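Local coordinates for protein putative trimethylamine methyltransferase (Rhizobium meliloti, PDB 4YYC) that is probably a methyltransferase of the trimethylamine methyltransferase (MttB) family, although its own substrate is not established, at residues L70-L84 with R95-R107. Numbering follows the deposited sequence.
Sequences LEEIGIEFRDDAEAL and RGQRVHFPKGLCR
Arg98 folds back over the neighbouring strand and holds two acceptors, Glu76 and Ile73, near the plane of its guanidinium but at different edges. NE donates to Glu76 OE2 at 2.7 Å, a salt bridge met on the anti side of the carboxylate. The carboxylate plane stands 72° from the guanidinium. NH1 reaches Ile73 O at 2.7 Å. Bends at both CB-CG and CG-CD curl the chain into this position. The other carboxylate oxygen, Glu76 OE1, takes Arg78 NE on its anti lone pair, so Glu76 is shared by two arginines, and Pro441 of the second subunit packs on Glu76 and Arg98. A methionine in place of Arg98 would probably leave Ile73 O without this donor and Glu76 with one cation fewer, its carboxylate less firmly fixed. Beneath runs an antiparallel pairing of strands 75-77 and 98-100, inner strands of a small mixed sheet beside helix 286-307; Ile75 and Val99 exchange both backbone bonds, and Phe77 N donates to Gln97 O. On the sheet face bearing Ile75 and Val99, the Phe101 side chain crosses that of Ile75 at about a right angle, CE1 lying 3.9 Å from CG1, while Leu70 CD2 touches Phe101 CD1 at 3.7 Å. Phe77 and Phe101 each also meet Trp87 edge-to-face. Where helix 56-73 gives way to the strand, the His100 ring points ND1 at Glu71 O, 2.9 Å away and in the ring plane, with Gly74 CA over one ring face and Arg95 NH1 over the opposite one. Farther along, Glu71, extended with CG anti to the backbone N (chi1 -177°), crosses Lys103 nearly perpendicularly, OE1 taking NZ in a salt bridge at 2.7 Å. At the other end, Gln97 OE1 accepts Asp79 N in a nearly straight bond of 2.8 Å.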
# COMPACT_ATOMS: atom_id res chain seq x y z
N LEU A 70 5.88 -30.20 -14.05
CA LEU A 70 7.27 -30.66 -14.04
C LEU A 70 7.45 -32.06 -14.63
O LEU A 70 8.48 -32.35 -15.23
CB LEU A 70 7.85 -30.64 -12.63
CG LEU A 70 8.23 -29.26 -12.09
CD1 LEU A 70 8.65 -29.39 -10.63
CD2 LEU A 70 9.33 -28.59 -12.88
N GLU A 71 6.46 -32.93 -14.41
CA GLU A 71 6.54 -34.28 -14.95
C GLU A 71 6.11 -34.34 -16.43
O GLU A 71 6.82 -34.88 -17.25
CB GLU A 71 5.75 -35.27 -14.11
CG GLU A 71 5.91 -36.68 -14.65
CD GLU A 71 5.22 -37.76 -13.87
OE1 GLU A 71 4.45 -37.47 -12.91
OE2 GLU A 71 5.47 -38.92 -14.23
N GLU A 72 4.94 -33.81 -16.74
CA GLU A 72 4.36 -33.92 -18.08
C GLU A 72 4.97 -33.02 -19.13
O GLU A 72 5.14 -33.42 -20.26
CB GLU A 72 2.86 -33.66 -18.06
CG GLU A 72 2.09 -34.68 -17.26
CD GLU A 72 0.58 -34.42 -17.28
OE1 GLU A 72 0.11 -33.47 -18.01
OE2 GLU A 72 -0.09 -35.17 -16.54
N ILE A 73 5.29 -31.80 -18.74
CA ILE A 73 5.75 -30.77 -19.68
C ILE A 73 7.26 -30.63 -19.57
O ILE A 73 7.95 -30.64 -20.59
CB ILE A 73 5.06 -29.42 -19.45
CG1 ILE A 73 3.55 -29.60 -19.64
CG2 ILE A 73 5.62 -28.37 -20.39
CD1 ILE A 73 2.73 -28.39 -19.25
N GLY A 74 7.77 -30.52 -18.36
CA GLY A 74 9.20 -30.41 -18.13
C GLY A 74 9.70 -28.98 -18.27
O GLY A 74 8.95 -28.06 -18.54
N ILE A 75 10.99 -28.84 -18.03
CA ILE A 75 11.67 -27.54 -18.09
C ILE A 75 12.88 -27.70 -19.00
O ILE A 75 13.63 -28.67 -18.87
CB ILE A 75 12.13 -27.12 -16.70
CG1 ILE A 75 10.96 -27.07 -15.71
CG2 ILE A 75 12.88 -25.80 -16.75
CD1 ILE A 75 9.95 -25.98 -15.92
N GLU A 76 13.06 -26.78 -19.92
CA GLU A 76 14.26 -26.81 -20.78
C GLU A 76 15.50 -26.32 -20.03
O GLU A 76 15.46 -25.29 -19.38
CB GLU A 76 14.06 -25.91 -22.00
CG GLU A 76 12.90 -26.33 -22.90
CD GLU A 76 13.35 -27.15 -24.07
OE1 GLU A 76 14.19 -26.66 -24.86
OE2 GLU A 76 12.90 -28.31 -24.21
N PHE A 77 16.61 -27.07 -20.15
CA PHE A 77 17.90 -26.63 -19.69
C PHE A 77 18.70 -26.57 -20.96
O PHE A 77 19.12 -27.60 -21.48
CB PHE A 77 18.47 -27.60 -18.65
CG PHE A 77 17.90 -27.39 -17.27
CD1 PHE A 77 16.58 -27.72 -16.97
CD2 PHE A 77 18.67 -26.79 -16.27
CE1 PHE A 77 16.05 -27.44 -15.72
CE2 PHE A 77 18.15 -26.52 -15.02
CZ PHE A 77 16.84 -26.83 -14.74
N ARG A 78 18.87 -25.37 -21.52
CA ARG A 78 19.40 -25.24 -22.88
C ARG A 78 20.88 -24.96 -22.97
O ARG A 78 21.41 -24.22 -22.18
CB ARG A 78 18.65 -24.16 -23.63
CG ARG A 78 17.21 -24.54 -23.81
CD ARG A 78 16.46 -23.52 -24.64
NE ARG A 78 15.11 -23.99 -24.99
CZ ARG A 78 14.20 -23.23 -25.61
NH1 ARG A 78 14.48 -21.97 -25.92
NH2 ARG A 78 13.00 -23.72 -25.90
N ASP A 79 21.52 -25.58 -23.96
CA ASP A 79 22.90 -25.34 -24.32
C ASP A 79 23.85 -25.59 -23.15
O ASP A 79 24.87 -24.90 -23.04
CB ASP A 79 23.05 -23.91 -24.92
CG ASP A 79 22.13 -23.68 -26.10
OD1 ASP A 79 22.24 -24.43 -27.05
OD2 ASP A 79 21.24 -22.81 -26.05
N ASP A 80 23.54 -26.60 -22.32
CA ASP A 80 24.33 -26.96 -21.13
C ASP A 80 24.29 -28.47 -20.90
O ASP A 80 23.46 -29.02 -20.18
CB ASP A 80 23.86 -26.22 -19.87
CG ASP A 80 24.88 -26.32 -18.74
OD1 ASP A 80 25.63 -27.31 -18.65
OD2 ASP A 80 24.97 -25.36 -17.95
N ALA A 81 25.23 -29.14 -21.57
CA ALA A 81 25.28 -30.59 -21.52
C ALA A 81 25.56 -31.10 -20.11
O ALA A 81 25.05 -32.12 -19.73
CB ALA A 81 26.35 -31.12 -22.47
N GLU A 82 26.38 -30.39 -19.37
CA GLU A 82 26.67 -30.77 -17.99
C GLU A 82 25.37 -30.79 -17.15
O GLU A 82 25.14 -31.69 -16.33
CB GLU A 82 27.68 -29.81 -17.40
CG GLU A 82 28.02 -30.10 -15.94
CD GLU A 82 28.91 -29.05 -15.29
OE1 GLU A 82 29.22 -28.02 -15.93
OE2 GLU A 82 29.30 -29.29 -14.11
N ALA A 83 24.53 -29.79 -17.35
CA ALA A 83 23.28 -29.73 -16.59
C ALA A 83 22.41 -30.92 -16.89
O ALA A 83 21.77 -31.49 -16.00
CB ALA A 83 22.53 -28.44 -16.93
N LEU A 84 22.33 -31.29 -18.17
CA LEU A 84 21.54 -32.47 -18.55
C LEU A 84 22.08 -33.75 -17.91
O LEU A 84 21.31 -34.62 -17.48
CB LEU A 84 21.43 -32.63 -20.06
CG LEU A 84 20.76 -31.51 -20.83
CD1 LEU A 84 20.66 -31.87 -22.30
CD2 LEU A 84 19.40 -31.15 -20.26
N ARG A 95 14.84 -35.54 -22.33
CA ARG A 95 14.39 -35.75 -23.71
C ARG A 95 14.86 -34.55 -24.52
O ARG A 95 14.26 -33.47 -24.45
CB ARG A 95 12.87 -35.88 -23.75
CG ARG A 95 12.32 -37.00 -22.88
CD ARG A 95 10.82 -37.14 -23.04
NE ARG A 95 10.25 -37.79 -21.85
CZ ARG A 95 9.01 -37.63 -21.37
NH1 ARG A 95 8.11 -36.84 -21.98
NH2 ARG A 95 8.68 -38.24 -20.24
N GLY A 96 15.95 -34.72 -25.26
CA GLY A 96 16.63 -33.56 -25.87
C GLY A 96 17.15 -32.63 -24.78
O GLY A 96 17.93 -33.05 -23.93
N GLN A 97 16.67 -31.39 -24.78
CA GLN A 97 17.02 -30.42 -23.76
C GLN A 97 15.91 -30.25 -22.75
O GLN A 97 16.03 -29.39 -21.88
CB GLN A 97 17.36 -29.08 -24.40
CG GLN A 97 18.50 -29.22 -25.38
CD GLN A 97 19.07 -27.89 -25.76
OE1 GLN A 97 20.22 -27.59 -25.47
NE2 GLN A 97 18.24 -27.05 -26.37
N ARG A 98 14.86 -31.07 -22.83
CA ARG A 98 13.73 -30.95 -21.89
C ARG A 98 13.94 -31.94 -20.75
O ARG A 98 14.11 -33.14 -20.99
CB ARG A 98 12.43 -31.30 -22.61
CG ARG A 98 11.16 -31.01 -21.80
CD ARG A 98 10.87 -29.54 -21.68
NE ARG A 98 10.55 -28.98 -22.99
CZ ARG A 98 9.39 -29.10 -23.63
NH1 ARG A 98 8.33 -29.74 -23.08
NH2 ARG A 98 9.28 -28.54 -24.84
N VAL A 99 13.91 -31.43 -19.52
CA VAL A 99 14.01 -32.27 -18.35
C VAL A 99 12.62 -32.51 -17.75
O VAL A 99 11.95 -31.56 -17.39
CB VAL A 99 14.93 -31.65 -17.30
CG1 VAL A 99 15.10 -32.62 -16.16
CG2 VAL A 99 16.27 -31.31 -17.92
N HIS A 100 12.21 -33.80 -17.68
CA HIS A 100 10.96 -34.20 -17.06
C HIS A 100 11.26 -34.76 -15.67
O HIS A 100 12.11 -35.64 -15.52
CB HIS A 100 10.23 -35.24 -17.93
CG HIS A 100 9.81 -34.71 -19.27
ND1 HIS A 100 8.53 -34.27 -19.52
CD2 HIS A 100 10.51 -34.51 -20.41
CE1 HIS A 100 8.46 -33.84 -20.77
NE2 HIS A 100 9.64 -34.00 -21.34
N PHE A 101 10.54 -34.28 -14.67
CA PHE A 101 10.89 -34.56 -13.27
C PHE A 101 9.87 -35.50 -12.63
O PHE A 101 8.67 -35.19 -12.59
CB PHE A 101 10.92 -33.26 -12.47
CG PHE A 101 11.91 -32.23 -13.00
CD1 PHE A 101 11.55 -31.37 -14.03
CD2 PHE A 101 13.17 -32.11 -12.44
CE1 PHE A 101 12.43 -30.42 -14.50
CE2 PHE A 101 14.06 -31.16 -12.93
CZ PHE A 101 13.69 -30.33 -13.97
N PRO A 102 10.33 -36.61 -12.04
CA PRO A 102 9.45 -37.40 -11.20
C PRO A 102 8.89 -36.57 -10.09
O PRO A 102 9.53 -35.64 -9.62
CB PRO A 102 10.37 -38.46 -10.61
CG PRO A 102 11.54 -38.53 -11.47
CD PRO A 102 11.67 -37.23 -12.18
N LYS A 103 7.70 -36.92 -9.65
CA LYS A 103 7.03 -36.10 -8.66
C LYS A 103 7.79 -36.13 -7.33
O LYS A 103 8.16 -37.20 -6.85
CB LYS A 103 5.56 -36.51 -8.52
CG LYS A 103 4.80 -36.24 -9.82
CD LYS A 103 3.42 -35.64 -9.66
CE LYS A 103 2.29 -36.51 -10.11
NZ LYS A 103 2.24 -36.69 -11.60
N GLY A 104 8.05 -34.93 -6.81
CA GLY A 104 8.72 -34.75 -5.55
C GLY A 104 10.23 -34.60 -5.64
O GLY A 104 10.85 -34.26 -4.65
N LEU A 105 10.84 -34.91 -6.79
CA LEU A 105 12.29 -34.96 -6.87
C LEU A 105 12.92 -33.63 -6.50
O LEU A 105 13.85 -33.56 -5.69
CB LEU A 105 12.78 -35.39 -8.27
CG LEU A 105 14.29 -35.43 -8.51
CD1 LEU A 105 14.97 -36.32 -7.49
CD2 LEU A 105 14.65 -35.83 -9.94
N CYS A 106 12.44 -32.58 -7.12
CA CYS A 106 13.00 -31.24 -6.85
C CYS A 106 12.85 -30.84 -5.40
O CYS A 106 13.78 -30.39 -4.77
CB CYS A 106 12.38 -30.18 -7.76
SG CYS A 106 12.80 -30.39 -9.51
N ARG A 107 11.68 -31.08 -4.84
CA ARG A 107 11.45 -30.75 -3.46
C ARG A 107 12.38 -31.54 -2.52
O ARG A 107 12.93 -30.99 -1.56
CB ARG A 107 9.94 -30.94 -3.16
CG ARG A 107 9.43 -30.27 -1.95
CD ARG A 107 7.90 -30.38 -1.89
NE ARG A 107 7.17 -29.51 -2.84
CZ ARG A 107 6.79 -28.25 -2.60
NH1 ARG A 107 7.08 -27.65 -1.46
NH2 ARG A 107 6.10 -27.59 -3.53
O HOH W 1 0.82 -35.86 -14.04
O HOH W 2 15.23 -27.48 -27.18
O HOH W 3 21.33 -28.50 -22.49
O HOH W 4 19.06 -24.64 -27.47